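Local coordinates for hypothetical protein TM1010 (Thermotoga maritima, PDB 2F4P) that is of unknown function but belongs to the cupin family of beta-barrel proteins and pairs with a second copy of itself, at residues Phe28-Val33 and Gly58-Trp63; Val74-Gly79 and Glu114-Gly119; Lys78-Glu83 and Lys142-Lys147. One frame throughout, in Å; residues are numbered along the deposited sequence.

Contact 1: residues Phe28-Val33 and Gly58-Trp63; sequences FFTGNV and GARTHW
Thr30 N donates to Arg60 O at 2.8 Å, the shortest of three backbone bonds between the antiparallel segments Phe28-Val33 and Gly58-Trp63, and it arrives nearly in line with the carbonyl. Arg60 N answers to Thr30 O, closing the hydrogen-bonded pair, and two residues along, past the non-hydrogen-bonded pair Phe29-Thr61, His62 N reaches Phe28 O at 2.9 Å. In that intervening pair Thr61 CG2 approaches the Phe29 ring obliquely. Side chains then wrap this short ladder. Thr30 CG2, carried anti to the backbone N by chi1 of -61°, sits over the centre of the Arg60 guanidinium, 3.7 Å from Arg60 CZ. The arginine chain bends at chi2 (-101°), which folds its head back over the threonine; Arg60 NH1 donates to Gly58 O within its own segment, Arg60 NH2 to Val135 O, and Tyr140 adds a cation-pi contact. The His62 imidazole lies with one face against the Phe28-Phe29 peptide, Phe28 C being 3.6 Å above the ring. At the ring's edge a water joins His62 NE2 (2.7 Å) to Phe29 O, while a second water ties Thr30 OG1 to Thr61 O, so two waters add side-chain bridges alongside the direct bonds. Beyond the ladder the methyl of Ala59 packs on Val33 CG2 at 3.8 Å. Gly31, at a phi of 81°, takes the chain round beside Ala59. With strand 60-65 also paired to strand 105-109, the arrangement is that of a short edge strand added to the antiparallel sheet of a cupin barrel.

Contact 2: residues Val74-Gly79 and Glu114-Gly119; sequences VTRGKG and ELVHIG
Val116 O receives Thr75 N at 2.9 Å and, more weakly, Arg76 N at 3.3 Å, so two successive residues, Thr75 and Arg76, address one carbonyl of strand 115-121. Arg76 O in turn accepts from Val116 N at 3.0 Å, and Lys78 N closes the series on Glu114 O. Thr75 OG1 stands between its own N and carbonyl carbon (chi1 60°), which brings it against Val116 CG1 at 3.4 Å; its methyl CG2, running along the partner strand, meets Ile118 CD1. The side chains of Val74 and Leu115 cross at about a right angle, CG1 of the first 3.5 Å from CD1 of the second, while Val74 CA rests on His117 CB. The doubled approach to Val116 O is a classic beta bulge. It shifts the register by one between the pairs Val74-His117 and Arg76-Val116, just where the chain turns a corner at Arg76 and Gly77 and passes from strand 70-75 of one sheet of the cupin barrel to strand 78-83 of the other. Gly77 makes that corner with a positive phi (89°), its CA in a CA-H...O contact with Glu114 O at 3.3 Å. On the outer side Arg76 extends past Val116 to pair with the Glu114 carboxylate, although the modelled approach is too short for its details to be trusted; a water accepting from Arg76 NH1 and donating to Glu114 OE1 also links the two. Inward, His117 ND1 donates with a straight N-H, though from above the carbonyl plane, to Ile118 O at 2.9 Å; this helps set the rotation of the imidazole, which also meets the His107 ring. Strand 49-55 flanks strand 115-121, Val53 touching His117. At the dimer boundary Ile118 packs on Ile118 of the second subunit, and Thr75 on Ile17 of that subunit.

Contact 3: residues Lys78-Glu83 and Lys142-Lys147; sequences KGFYQE and KATEGK. With EDO (1,2-ethanediol), chain F; EDO (1,2-ethanediol), chain G.
The C-terminal helix, residues 137-144, and the tail after it close over strand 78-83 of the cupin barrel, and the ring of Phe80 is where they settle. Thr144 CG2 stands over the middle of one face, 3.6 Å from the ring centroid and 12° off its normal, a CH-pi contact. The threonine's torsion (chi1 64°) puts this methyl anti to the carbonyl carbon, while OG1 turns back to bond Tyr140 O in the helix. Lys147 comes at the ring's edge instead, with CB in its plane and CE 3.8 Å from Phe80 CE2. A type II turn from Thr144 to Lys147, closed by Lys147 N on Thr144 O, brings the last residue back to this edge, and Lys147 NZ folds over to a weak bond with Ala143 O. The terminal carboxylate is gripped by the extended Lys78, whose NZ lies 2.9 Å from Lys147 OXT in a salt bridge and 3.0 Å from Lys147 O. Towards the other end, Gln82 OE1 passes 3.9 Å from Ala143 CB, its amide being held by Trp106 NE1 and Lys86 O; Gln82 NE2 also donates to O2 of an ethanediol molecule at 3.1 Å. Trp106 touches both Phe80 and Ala143, completing a helix-on-sheet packing in which the last turn of a C-terminal helix, with the tail after it, packs on the outer side of a barrel strand.

All three contacts are partly buried, but contacts 1 and 2 lie nearer the middle of the chain and contact 3 is more peripheral: its centre is about 13 Å from the centre of the chain, against about 8 and 9 Å for contacts 1 and 2. Contacts 1 and 2 are pairings of antiparallel strands, dominated by backbone bonds, whereas contact 3 sets a helix and chain end on a strand through an aromatic ring and a terminal salt bridge. Contacts 2 and 3 share Lys78 and Gly79: the backbone of Lys78 serves the first, its ammonium the second. Contacts 1 and 3 meet where the Trp63 ring packs on the backbone of Gln82 and Glu83, while contacts 1 and 2 do not touch.

Contact 1: residues Phe28-Val33 and Gly58-Trp63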
ATOM      1  N   PHE A  28     -16.291 -14.770  -5.240  1.00 40.38           N
ATOM      2  CA  PHE A  28     -15.796 -13.978  -4.118  1.00 38.96           C
ATOM      3  C   PHE A  28     -16.428 -12.599  -3.965  1.00 38.26           C
ATOM      4  O   PHE A  28     -16.241 -11.969  -2.927  1.00 35.52           O
ATOM      5  CB  PHE A  28     -14.291 -13.758  -4.268  1.00 39.67           C
ATOM      6  CG  PHE A  28     -13.537 -14.995  -4.618  1.00 40.94           C
ATOM      7  CD1 PHE A  28     -13.461 -16.052  -3.715  1.00 45.75           C
ATOM      8  CD2 PHE A  28     -12.926 -15.126  -5.859  1.00 48.22           C
ATOM      9  CE1 PHE A  28     -12.775 -17.208  -4.027  1.00 48.10           C
ATOM     10  CE2 PHE A  28     -12.247 -16.288  -6.185  1.00 51.74           C
ATOM     11  CZ  PHE A  28     -12.164 -17.327  -5.262  1.00 51.20           C
ATOM     12  N   PHE A  29     -17.081 -12.115  -5.022  1.00 36.04           N
ATOM     13  CA  PHE A  29     -17.621 -10.752  -5.082  1.00 36.85           C
ATOM     14  C   PHE A  29     -19.068 -10.743  -5.523  1.00 37.83           C
ATOM     15  O   PHE A  29     -19.482 -11.574  -6.312  1.00 39.13           O
ATOM     16  CB  PHE A  29     -16.832  -9.898  -6.075  1.00 39.49           C
ATOM     17  CG  PHE A  29     -15.364  -9.791  -5.766  1.00 37.28           C
ATOM     18  CD1 PHE A  29     -14.914  -8.885  -4.828  1.00 40.78           C
ATOM     19  CD2 PHE A  29     -14.433 -10.590  -6.433  1.00 37.42           C
ATOM     20  CE1 PHE A  29     -13.567  -8.778  -4.539  1.00 38.12           C
ATOM     21  CE2 PHE A  29     -13.067 -10.485  -6.141  1.00 39.24           C
ATOM     22  CZ  PHE A  29     -12.647  -9.581  -5.191  1.00 38.86           C
ATOM     23  N   THR A  30     -19.811  -9.762  -5.023  1.00 38.59           N
ATOM     24  CA  THR A  30     -21.140  -9.415  -5.490  1.00 39.79           C
ATOM     25  C   THR A  30     -21.017  -8.148  -6.311  1.00 38.16           C
ATOM     26  O   THR A  30     -20.405  -7.164  -5.882  1.00 36.73           O
ATOM     27  CB  THR A  30     -22.075  -9.127  -4.288  1.00 41.24           C
ATOM     28  OG1 THR A  30     -22.178 -10.298  -3.472  1.00 44.81           O
ATOM     29  CG2 THR A  30     -23.447  -8.675  -4.737  1.00 44.18           C
ATOM     30  N   GLY A  31     -21.571  -8.169  -7.516  1.00 35.17           N
ATOM     31  CA  GLY A  31     -21.470  -7.018  -8.403  1.00 33.34           C
ATOM     32  C   GLY A  31     -20.148  -6.902  -9.163  1.00 36.20           C
ATOM     33  O   GLY A  31     -19.380  -7.860  -9.265  1.00 35.50           O
ATOM     34  N   ASN A  32     -19.907  -5.713  -9.718  1.00 35.18           N
ATOM     35  CA  ASN A  32     -18.812  -5.490 -10.653  1.00 34.46           C
ATOM     36  C   ASN A  32     -17.609  -4.935  -9.924  1.00 36.95           C
ATOM     37  O   ASN A  32     -17.667  -3.847  -9.354  1.00 35.38           O
ATOM     38  CB  ASN A  32     -19.254  -4.548 -11.775  1.00 36.05           C
ATOM     39  CG  ASN A  32     -20.319  -5.169 -12.649  1.00 42.24           C
ATOM     40  OD1 ASN A  32     -20.272  -6.380 -12.927  1.00 39.15           O
ATOM     41  ND2 ASN A  32     -21.300  -4.367 -13.062  1.00 40.29           N
ATOM     42  N   VAL A  33     -16.517  -5.698  -9.962  1.00 34.93           N
ATOM     43  CA  VAL A  33     -15.286  -5.365  -9.228  1.00 36.15           C
ATOM     44  C   VAL A  33     -14.129  -5.664 -10.171  1.00 36.06           C
ATOM     45  O   VAL A  33     -14.200  -6.634 -10.920  1.00 36.68           O
ATOM     46  CB  VAL A  33     -15.144  -6.269  -7.996  1.00 34.48           C
ATOM     47  CG1 VAL A  33     -13.809  -6.023  -7.231  1.00 39.36           C
ATOM     48  CG2 VAL A  33     -16.329  -6.078  -7.065  1.00 37.43           C
ATOM     49  N   GLY A  58     -22.516  -0.450  -5.205  1.00 36.65           N
ATOM     50  CA  GLY A  58     -23.280  -1.616  -4.823  1.00 36.75           C
ATOM     51  C   GLY A  58     -22.444  -2.896  -4.750  1.00 37.56           C
ATOM     52  O   GLY A  58     -22.913  -3.911  -4.251  1.00 40.25           O
ATOM     53  N   ALA A  59     -21.241  -2.881  -5.299  1.00 36.92           N
ATOM     54  CA  ALA A  59     -20.425  -4.093  -5.344  1.00 35.07           C
ATOM     55  C   ALA A  59     -19.633  -4.236  -4.051  1.00 36.51           C
ATOM     56  O   ALA A  59     -19.277  -3.242  -3.394  1.00 33.91           O
ATOM     57  CB  ALA A  59     -19.499  -4.087  -6.542  1.00 35.96           C
ATOM     58  N   ARG A  60     -19.372  -5.494  -3.688  1.00 36.92           N
ATOM     59  CA  ARG A  60     -18.689  -5.796  -2.440  1.00 35.87           C
ATOM     60  C   ARG A  60     -18.202  -7.217  -2.388  1.00 36.18           C
ATOM     61  O   ARG A  60     -18.701  -8.100  -3.090  1.00 33.72           O
ATOM     62  CB  ARG A  60     -19.610  -5.553  -1.251  1.00 35.82           C
ATOM     63  CG  ARG A  60     -20.740  -6.564  -1.051  1.00 42.81           C
ATOM     64  CD  ARG A  60     -22.019  -6.057  -1.545  1.00 43.42           C
ATOM     65  NE  ARG A  60     -23.174  -6.944  -1.301  1.00 41.98           N
ATOM     66  CZ  ARG A  60     -24.404  -6.681  -1.748  1.00 41.09           C
ATOM     67  NH1 ARG A  60     -24.642  -5.585  -2.460  1.00 38.72           N
ATOM     68  NH2 ARG A  60     -25.397  -7.516  -1.506  1.00 46.16           N
ATOM     69  N   THR A  61     -17.275  -7.460  -1.480  1.00 36.90           N
ATOM     70  CA  THR A  61     -16.793  -8.781  -1.263  1.00 35.14           C
ATOM     71  C   THR A  61     -17.892  -9.603  -0.595  1.00 34.68           C
ATOM     72  O   THR A  61     -18.822  -9.064   0.049  1.00 33.73           O
ATOM     73  CB  THR A  61     -15.534  -8.788  -0.322  1.00 38.46           C
ATOM     74  OG1 THR A  61     -15.929  -8.415   1.012  1.00 34.49           O
ATOM     75  CG2 THR A  61     -14.484  -7.827  -0.793  1.00 38.71           C
ATOM     76  N   HIS A  62     -17.769 -10.914  -0.722  1.00 33.28           N
ATOM     77  CA  HIS A  62     -18.437 -11.823   0.212  1.00 33.79           C
ATOM     78  C   HIS A  62     -17.848 -11.638   1.612  1.00 34.75           C
ATOM     79  O   HIS A  62     -16.773 -11.022   1.788  1.00 35.97           O
ATOM     80  CB  HIS A  62     -18.243 -13.261  -0.251  1.00 36.55           C
ATOM     81  CG  HIS A  62     -18.950 -13.574  -1.530  1.00 35.64           C
ATOM     82  ND1 HIS A  62     -18.966 -14.836  -2.082  1.00 38.48           N
ATOM     83  CD2 HIS A  62     -19.674 -12.789  -2.364  1.00 38.78           C
ATOM     84  CE1 HIS A  62     -19.673 -14.816  -3.195  1.00 41.89           C
ATOM     85  NE2 HIS A  62     -20.105 -13.584  -3.395  1.00 41.14           N
ATOM     86  N   TRP A  63     -18.511 -12.209   2.612  1.00 36.05           N
ATOM     87  CA  TRP A  63     -17.870 -12.359   3.928  1.00 34.53           C
ATOM     88  C   TRP A  63     -16.626 -13.245   3.797  1.00 36.14           C
ATOM     89  O   TRP A  63     -16.661 -14.290   3.127  1.00 36.33           O
ATOM     90  CB  TRP A  63     -18.821 -12.990   4.934  1.00 36.29           C
ATOM     91  CG  TRP A  63     -20.023 -12.186   5.303  1.00 32.08           C
ATOM     92  CD1 TRP A  63     -21.279 -12.317   4.789  1.00 38.47           C
ATOM     93  CD2 TRP A  63     -20.102 -11.131   6.283  1.00 34.26           C
ATOM     94  NE1 TRP A  63     -22.127 -11.439   5.390  1.00 38.17           N
ATOM     95  CE2 TRP A  63     -21.433 -10.681   6.296  1.00 38.30           C
ATOM     96  CE3 TRP A  63     -19.167 -10.501   7.118  1.00 35.40           C
ATOM     97  CZ2 TRP A  63     -21.871  -9.662   7.148  1.00 38.30           C
ATOM     98  CZ3 TRP A  63     -19.612  -9.485   7.975  1.00 33.28           C
ATOM     99  CH2 TRP A  63     -20.942  -9.095   7.993  1.00 36.77           C
TER
HETATM  100  O   HOH W   1     -21.588 -13.507  -5.641  1.00 38.07           O
HETATM  101  O   HOH W   2     -21.333 -10.002  -0.920  1.00 26.05           O

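Contact 2: residues Val74-Gly79 and Glu114-Gly119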
ATOM      1  N   VAL A  74      -7.761   3.509   1.383  1.00 35.50           N
ATOM      2  CA  VAL A  74      -8.762   4.027   0.455  1.00 37.37           C
ATOM      3  C   VAL A  74      -8.203   5.205  -0.308  1.00 37.57           C
ATOM      4  O   VAL A  74      -7.723   6.169   0.287  1.00 38.05           O
ATOM      5  CB  VAL A  74     -10.046   4.432   1.207  1.00 37.69           C
ATOM      6  CG1 VAL A  74     -11.117   4.905   0.221  1.00 39.65           C
ATOM      7  CG2 VAL A  74     -10.526   3.265   2.067  1.00 37.42           C
ATOM      8  N   THR A  75      -8.254   5.122  -1.630  1.00 36.83           N
ATOM      9  CA  THR A  75      -7.674   6.155  -2.483  1.00 38.08           C
ATOM     10  C   THR A  75      -8.712   7.026  -3.172  1.00 40.07           C
ATOM     11  O   THR A  75      -8.386   8.128  -3.596  1.00 38.57           O
ATOM     12  CB  THR A  75      -6.740   5.555  -3.555  1.00 40.32           C
ATOM     13  OG1 THR A  75      -7.458   4.642  -4.392  1.00 38.57           O
ATOM     14  CG2 THR A  75      -5.614   4.811  -2.913  1.00 37.92           C
ATOM     15  N   ARG A  76      -9.955   6.558  -3.266  1.00 37.12           N
ATOM     16  CA  ARG A  76     -10.983   7.306  -3.953  1.00 39.89           C
ATOM     17  C   ARG A  76     -12.372   6.815  -3.606  1.00 37.25           C
ATOM     18  O   ARG A  76     -12.594   5.619  -3.417  1.00 37.65           O
ATOM     19  CB  ARG A  76     -10.744   7.195  -5.458  1.00 40.23           C
ATOM     20  CG  ARG A  76     -11.849   7.707  -6.349  1.00 50.02           C
ATOM     21  CD  ARG A  76     -11.248   8.169  -7.646  1.00 53.47           C
ATOM     22  NE  ARG A  76     -12.120   8.049  -8.802  1.00 62.05           N
ATOM     23  CZ  ARG A  76     -12.244   6.954  -9.556  1.00 71.30           C
ATOM     24  NH1 ARG A  76     -11.595   5.841  -9.247  1.00 73.38           N
ATOM     25  NH2 ARG A  76     -13.045   6.967 -10.624  1.00 70.80           N
ATOM     26  N   GLY A  77     -13.323   7.743  -3.552  1.00 34.68           N
ATOM     27  CA  GLY A  77     -14.737   7.361  -3.494  1.00 35.57           C
ATOM     28  C   GLY A  77     -15.275   7.159  -2.094  1.00 37.10           C
ATOM     29  O   GLY A  77     -14.801   7.782  -1.152  1.00 39.29           O
ATOM     30  N   LYS A  78     -16.275   6.284  -1.969  1.00 35.35           N
ATOM     31  CA  LYS A  78     -16.975   6.037  -0.729  1.00 38.33           C
ATOM     32  C   LYS A  78     -17.322   4.562  -0.644  1.00 38.01           C
ATOM     33  O   LYS A  78     -17.809   3.961  -1.610  1.00 36.91           O
ATOM     34  CB  LYS A  78     -18.263   6.872  -0.649  1.00 38.91           C
ATOM     35  CG  LYS A  78     -19.037   6.706   0.663  1.00 41.75           C
ATOM     36  CD  LYS A  78     -20.276   7.612   0.709  1.00 44.60           C
ATOM     37  CE  LYS A  78     -21.140   7.353   1.934  1.00 51.17           C
ATOM     38  NZ  LYS A  78     -22.486   7.996   1.788  1.00 52.83           N
ATOM     39  N   GLY A  79     -17.041   3.972   0.503  1.00 36.09           N
ATOM     40  CA  GLY A  79     -17.408   2.601   0.738  1.00 37.13           C
ATOM     41  C   GLY A  79     -17.730   2.286   2.164  1.00 36.07           C
ATOM     42  O   GLY A  79     -17.899   3.167   2.991  1.00 36.77           O
ATOM     43  N   GLU A 114     -18.523   4.674  -6.306  1.00 34.94           N
ATOM     44  CA  GLU A 114     -17.499   3.649  -6.375  1.00 38.21           C
ATOM     45  C   GLU A 114     -16.554   3.750  -5.165  1.00 36.01           C
ATOM     46  O   GLU A 114     -16.469   4.799  -4.499  1.00 33.70           O
ATOM     47  CB  GLU A 114     -16.724   3.788  -7.685  1.00 39.67           C
ATOM     48  CG  GLU A 114     -15.651   4.838  -7.610  1.00 45.59           C
ATOM     49  CD  GLU A 114     -15.130   5.244  -8.951  1.00 51.61           C
ATOM     50  OE1 GLU A 114     -15.150   4.415  -9.897  1.00 68.79           O
ATOM     51  OE2 GLU A 114     -14.721   6.424  -9.046  1.00 69.61           O
ATOM     52  N   LEU A 115     -15.854   2.664  -4.884  1.00 37.22           N
ATOM     53  CA  LEU A 115     -14.758   2.648  -3.902  1.00 36.22           C
ATOM     54  C   LEU A 115     -13.517   2.100  -4.588  1.00 38.71           C
ATOM     55  O   LEU A 115     -13.587   1.103  -5.302  1.00 39.34           O
ATOM     56  CB  LEU A 115     -15.092   1.788  -2.688  1.00 37.51           C
ATOM     57  CG  LEU A 115     -13.958   1.572  -1.670  1.00 36.19           C
ATOM     58  CD1 LEU A 115     -13.737   2.807  -0.828  1.00 39.80           C
ATOM     59  CD2 LEU A 115     -14.255   0.360  -0.810  1.00 40.94           C
ATOM     60  N   VAL A 116     -12.401   2.797  -4.401  1.00 36.62           N
ATOM     61  CA  VAL A 116     -11.106   2.341  -4.874  1.00 36.26           C
ATOM     62  C   VAL A 116     -10.177   2.298  -3.692  1.00 38.72           C
ATOM     63  O   VAL A 116     -10.089   3.273  -2.918  1.00 37.14           O
ATOM     64  CB  VAL A 116     -10.497   3.282  -5.930  1.00 36.97           C
ATOM     65  CG1 VAL A 116      -9.176   2.688  -6.506  1.00 38.01           C
ATOM     66  CG2 VAL A 116     -11.528   3.576  -7.030  1.00 42.61           C
ATOM     67  N   HIS A 117      -9.474   1.180  -3.552  1.00 35.94           N
ATOM     68  CA  HIS A 117      -8.523   1.062  -2.480  1.00 38.15           C
ATOM     69  C   HIS A 117      -7.359   0.131  -2.834  1.00 38.15           C
ATOM     70  O   HIS A 117      -7.483  -0.744  -3.704  1.00 38.26           O
ATOM     71  CB  HIS A 117      -9.226   0.626  -1.175  1.00 39.70           C
ATOM     72  CG  HIS A 117      -9.574  -0.820  -1.119  1.00 42.11           C
ATOM     73  ND1 HIS A 117      -8.651  -1.791  -0.802  1.00 39.44           N
ATOM     74  CD2 HIS A 117     -10.751  -1.464  -1.312  1.00 49.91           C
ATOM     75  CE1 HIS A 117      -9.234  -2.975  -0.845  1.00 50.99           C
ATOM     76  NE2 HIS A 117     -10.512  -2.803  -1.134  1.00 51.39           N
ATOM     77  N   ILE A 118      -6.233   0.365  -2.158  1.00 38.22           N
ATOM     78  CA  ILE A 118      -5.129  -0.565  -2.116  1.00 36.79           C
ATOM     79  C   ILE A 118      -5.420  -1.549  -0.992  1.00 37.05           C
ATOM     80  O   ILE A 118      -5.946  -1.173   0.068  1.00 36.68           O
ATOM     81  CB  ILE A 118      -3.780   0.170  -1.872  1.00 39.52           C
ATOM     82  CG1 ILE A 118      -3.441   1.077  -3.075  1.00 34.38           C
ATOM     83  CG2 ILE A 118      -2.633  -0.831  -1.640  1.00 38.91           C
ATOM     84  CD1 ILE A 118      -2.548   2.243  -2.740  1.00 41.52           C
ATOM     85  N   GLY A 119      -5.159  -2.826  -1.239  1.00 34.94           N
ATOM     86  CA  GLY A 119      -5.252  -3.835  -0.187  1.00 35.47           C
ATOM     87  C   GLY A 119      -3.906  -4.485   0.023  1.00 36.32           C
ATOM     88  O   GLY A 119      -3.183  -4.729  -0.952  1.00 37.09           O
TER
HETATM   89  O   HOH W   3     -12.416   3.832 -11.374  1.00 64.36           O

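Contact 3: residues Lys78-Glu83 and Lys142-Lys147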
ATOM      1  N   LYS A  78     -16.275   6.284  -1.969  1.00 35.35           N
ATOM      2  CA  LYS A  78     -16.975   6.037  -0.729  1.00 38.33           C
ATOM      3  C   LYS A  78     -17.322   4.562  -0.644  1.00 38.01           C
ATOM      4  O   LYS A  78     -17.809   3.961  -1.610  1.00 36.91           O
ATOM      5  CB  LYS A  78     -18.263   6.872  -0.649  1.00 38.91           C
ATOM      6  CG  LYS A  78     -19.037   6.706   0.663  1.00 41.75           C
ATOM      7  CD  LYS A  78     -20.276   7.612   0.709  1.00 44.60           C
ATOM      8  CE  LYS A  78     -21.140   7.353   1.934  1.00 51.17           C
ATOM      9  NZ  LYS A  78     -22.486   7.996   1.788  1.00 52.83           N
ATOM     10  N   GLY A  79     -17.041   3.972   0.503  1.00 36.09           N
ATOM     11  CA  GLY A  79     -17.408   2.601   0.738  1.00 37.13           C
ATOM     12  C   GLY A  79     -17.730   2.286   2.164  1.00 36.07           C
ATOM     13  O   GLY A  79     -17.899   3.167   2.991  1.00 36.77           O
ATOM     14  N   PHE A  80     -17.788   0.993   2.428  1.00 36.47           N
ATOM     15  CA  PHE A  80     -18.138   0.451   3.724  1.00 38.12           C
ATOM     16  C   PHE A  80     -17.256  -0.725   4.060  1.00 37.61           C
ATOM     17  O   PHE A  80     -16.868  -1.496   3.171  1.00 36.03           O
ATOM     18  CB  PHE A  80     -19.594  -0.016   3.739  1.00 37.55           C
ATOM     19  CG  PHE A  80     -20.549   1.096   3.686  1.00 38.78           C
ATOM     20  CD1 PHE A  80     -20.881   1.676   2.463  1.00 36.26           C
ATOM     21  CD2 PHE A  80     -21.101   1.610   4.836  1.00 41.39           C
ATOM     22  CE1 PHE A  80     -21.781   2.746   2.412  1.00 38.21           C
ATOM     23  CE2 PHE A  80     -21.983   2.664   4.787  1.00 39.72           C
ATOM     24  CZ  PHE A  80     -22.326   3.234   3.566  1.00 40.77           C
ATOM     25  N   TYR A  81     -16.950  -0.825   5.354  1.00 39.37           N
ATOM     26  CA  TYR A  81     -16.277  -1.954   5.959  1.00 37.83           C
ATOM     27  C   TYR A  81     -17.128  -2.438   7.140  1.00 39.02           C
ATOM     28  O   TYR A  81     -17.584  -1.647   7.935  1.00 39.03           O
ATOM     29  CB  TYR A  81     -14.887  -1.550   6.447  1.00 38.33           C
ATOM     30  CG  TYR A  81     -14.192  -2.548   7.353  1.00 33.11           C
ATOM     31  CD1 TYR A  81     -13.682  -3.745   6.860  1.00 36.84           C
ATOM     32  CD2 TYR A  81     -14.068  -2.306   8.724  1.00 36.77           C
ATOM     33  CE1 TYR A  81     -13.040  -4.644   7.676  1.00 37.31           C
ATOM     34  CE2 TYR A  81     -13.427  -3.222   9.556  1.00 36.84           C
ATOM     35  CZ  TYR A  81     -12.913  -4.389   9.028  1.00 38.07           C
ATOM     36  OH  TYR A  81     -12.269  -5.307   9.837  1.00 37.81           O
ATOM     37  N   GLN A  82     -17.345  -3.741   7.234  1.00 37.12           N
ATOM     38  CA  GLN A  82     -18.117  -4.293   8.327  1.00 36.61           C
ATOM     39  C   GLN A  82     -17.563  -5.614   8.801  1.00 37.59           C
ATOM     40  O   GLN A  82     -17.359  -6.527   8.001  1.00 36.69           O
ATOM     41  CB  GLN A  82     -19.559  -4.490   7.916  1.00 37.50           C
ATOM     42  CG  GLN A  82     -20.441  -5.058   9.063  1.00 38.93           C
ATOM     43  CD  GLN A  82     -21.926  -4.968   8.753  1.00 39.49           C
ATOM     44  OE1 GLN A  82     -22.393  -5.464   7.717  1.00 39.01           O
ATOM     45  NE2 GLN A  82     -22.687  -4.354   9.661  1.00 41.89           N
ATOM     46  N   GLU A  83     -17.367  -5.709  10.116  1.00 37.70           N
ATOM     47  CA  GLU A  83     -17.061  -6.960  10.797  1.00 38.63           C
ATOM     48  C   GLU A  83     -18.336  -7.684  11.218  1.00 39.08           C
ATOM     49  O   GLU A  83     -19.344  -7.067  11.545  1.00 38.29           O
ATOM     50  CB  GLU A  83     -16.161  -6.680  12.013  1.00 39.33           C
ATOM     51  CG  GLU A  83     -14.816  -6.114  11.585  1.00 36.26           C
ATOM     52  CD  GLU A  83     -13.932  -5.664  12.702  1.00 40.71           C
ATOM     53  OE1 GLU A  83     -14.315  -5.880  13.866  1.00 36.77           O
ATOM     54  OE2 GLU A  83     -12.822  -5.149  12.400  1.00 38.98           O
ATOM     55  N   LYS A 142     -29.158  -2.750   5.119  1.00 37.04           N
ATOM     56  CA  LYS A 142     -29.143  -2.324   6.524  1.00 38.60           C
ATOM     57  C   LYS A 142     -27.829  -1.653   6.884  1.00 36.60           C
ATOM     58  O   LYS A 142     -27.811  -0.687   7.636  1.00 37.21           O
ATOM     59  CB  LYS A 142     -29.408  -3.481   7.482  1.00 38.57           C
ATOM     60  CG  LYS A 142     -30.838  -3.923   7.548  1.00 40.73           C
ATOM     61  CD  LYS A 142     -30.999  -5.053   8.554  1.00 40.96           C
ATOM     62  N   ALA A 143     -26.735  -2.166   6.333  1.00 36.76           N
ATOM     63  CA  ALA A 143     -25.430  -1.574   6.519  1.00 37.34           C
ATOM     64  C   ALA A 143     -25.280  -0.197   5.896  1.00 37.96           C
ATOM     65  O   ALA A 143     -24.597   0.651   6.465  1.00 37.30           O
ATOM     66  CB  ALA A 143     -24.331  -2.521   5.993  1.00 39.17           C
ATOM     67  N   THR A 144     -25.927   0.035   4.759  1.00 36.45           N
ATOM     68  CA  THR A 144     -25.623   1.207   3.929  1.00 38.37           C
ATOM     69  C   THR A 144     -26.746   2.221   3.738  1.00 39.75           C
ATOM     70  O   THR A 144     -26.472   3.398   3.519  1.00 38.64           O
ATOM     71  CB  THR A 144     -25.178   0.771   2.514  1.00 39.03           C
ATOM     72  OG1 THR A 144     -26.257   0.106   1.842  1.00 39.88           O
ATOM     73  CG2 THR A 144     -23.992  -0.143   2.598  1.00 41.50           C
ATOM     74  N   GLU A 145     -27.996   1.779   3.782  1.00 42.55           N
ATOM     75  CA  GLU A 145     -29.111   2.659   3.440  1.00 43.12           C
ATOM     76  C   GLU A 145     -29.105   3.911   4.316  1.00 44.47           C
ATOM     77  O   GLU A 145     -28.987   3.817   5.543  1.00 44.09           O
ATOM     78  CB  GLU A 145     -30.458   1.933   3.570  1.00 45.45           C
ATOM     79  N   GLY A 146     -29.201   5.075   3.666  1.00 44.51           N
ATOM     80  CA  GLY A 146     -29.224   6.372   4.351  1.00 44.18           C
ATOM     81  C   GLY A 146     -27.905   6.870   4.933  1.00 44.87           C
ATOM     82  O   GLY A 146     -27.899   7.864   5.659  1.00 43.73           O
ATOM     83  N   LYS A 147     -26.790   6.202   4.624  1.00 45.66           N
ATOM     84  CA  LYS A 147     -25.493   6.555   5.239  1.00 47.48           C
ATOM     85  C   LYS A 147     -24.565   7.379   4.315  1.00 48.70           C
ATOM     86  O   LYS A 147     -25.008   8.001   3.340  1.00 49.39           O
ATOM     87  CB  LYS A 147     -24.793   5.303   5.797  1.00 46.88           C
ATOM     88  CG  LYS A 147     -25.715   4.435   6.674  1.00 48.16           C
ATOM     89  CD  LYS A 147     -25.134   4.106   8.056  1.00 50.03           C
ATOM     90  CE  LYS A 147     -23.900   3.210   7.987  1.00 50.10           C
ATOM     91  NZ  LYS A 147     -23.935   2.113   9.003  1.00 44.52           N
ATOM     92  OXT LYS A 147     -23.355   7.498   4.548  1.00 49.54           O
TER
HETATM   93  C1  EDO F 137     -15.790  -2.089  12.668  1.00 34.67           C
HETATM   94  O1  EDO F 137     -14.916  -1.020  12.288  1.00 38.47           O
HETATM   95  C2  EDO F 137     -16.665  -2.317  11.446  1.00 33.59           C
HETATM   96  O2  EDO F 137     -17.633  -3.331  11.671  1.00 23.83           O
HETATM   97  C1  EDO G 138     -24.849  -1.809   9.702  1.00 36.74           C
HETATM   98  O1  EDO G 138     -24.086  -0.918  10.487  1.00 34.05           O
HETATM   99  C2  EDO G 138     -25.471  -2.936  10.496  1.00 40.09           C
HETATM  100  O2  EDO G 138     -25.746  -3.973   9.561  1.00 40.51           O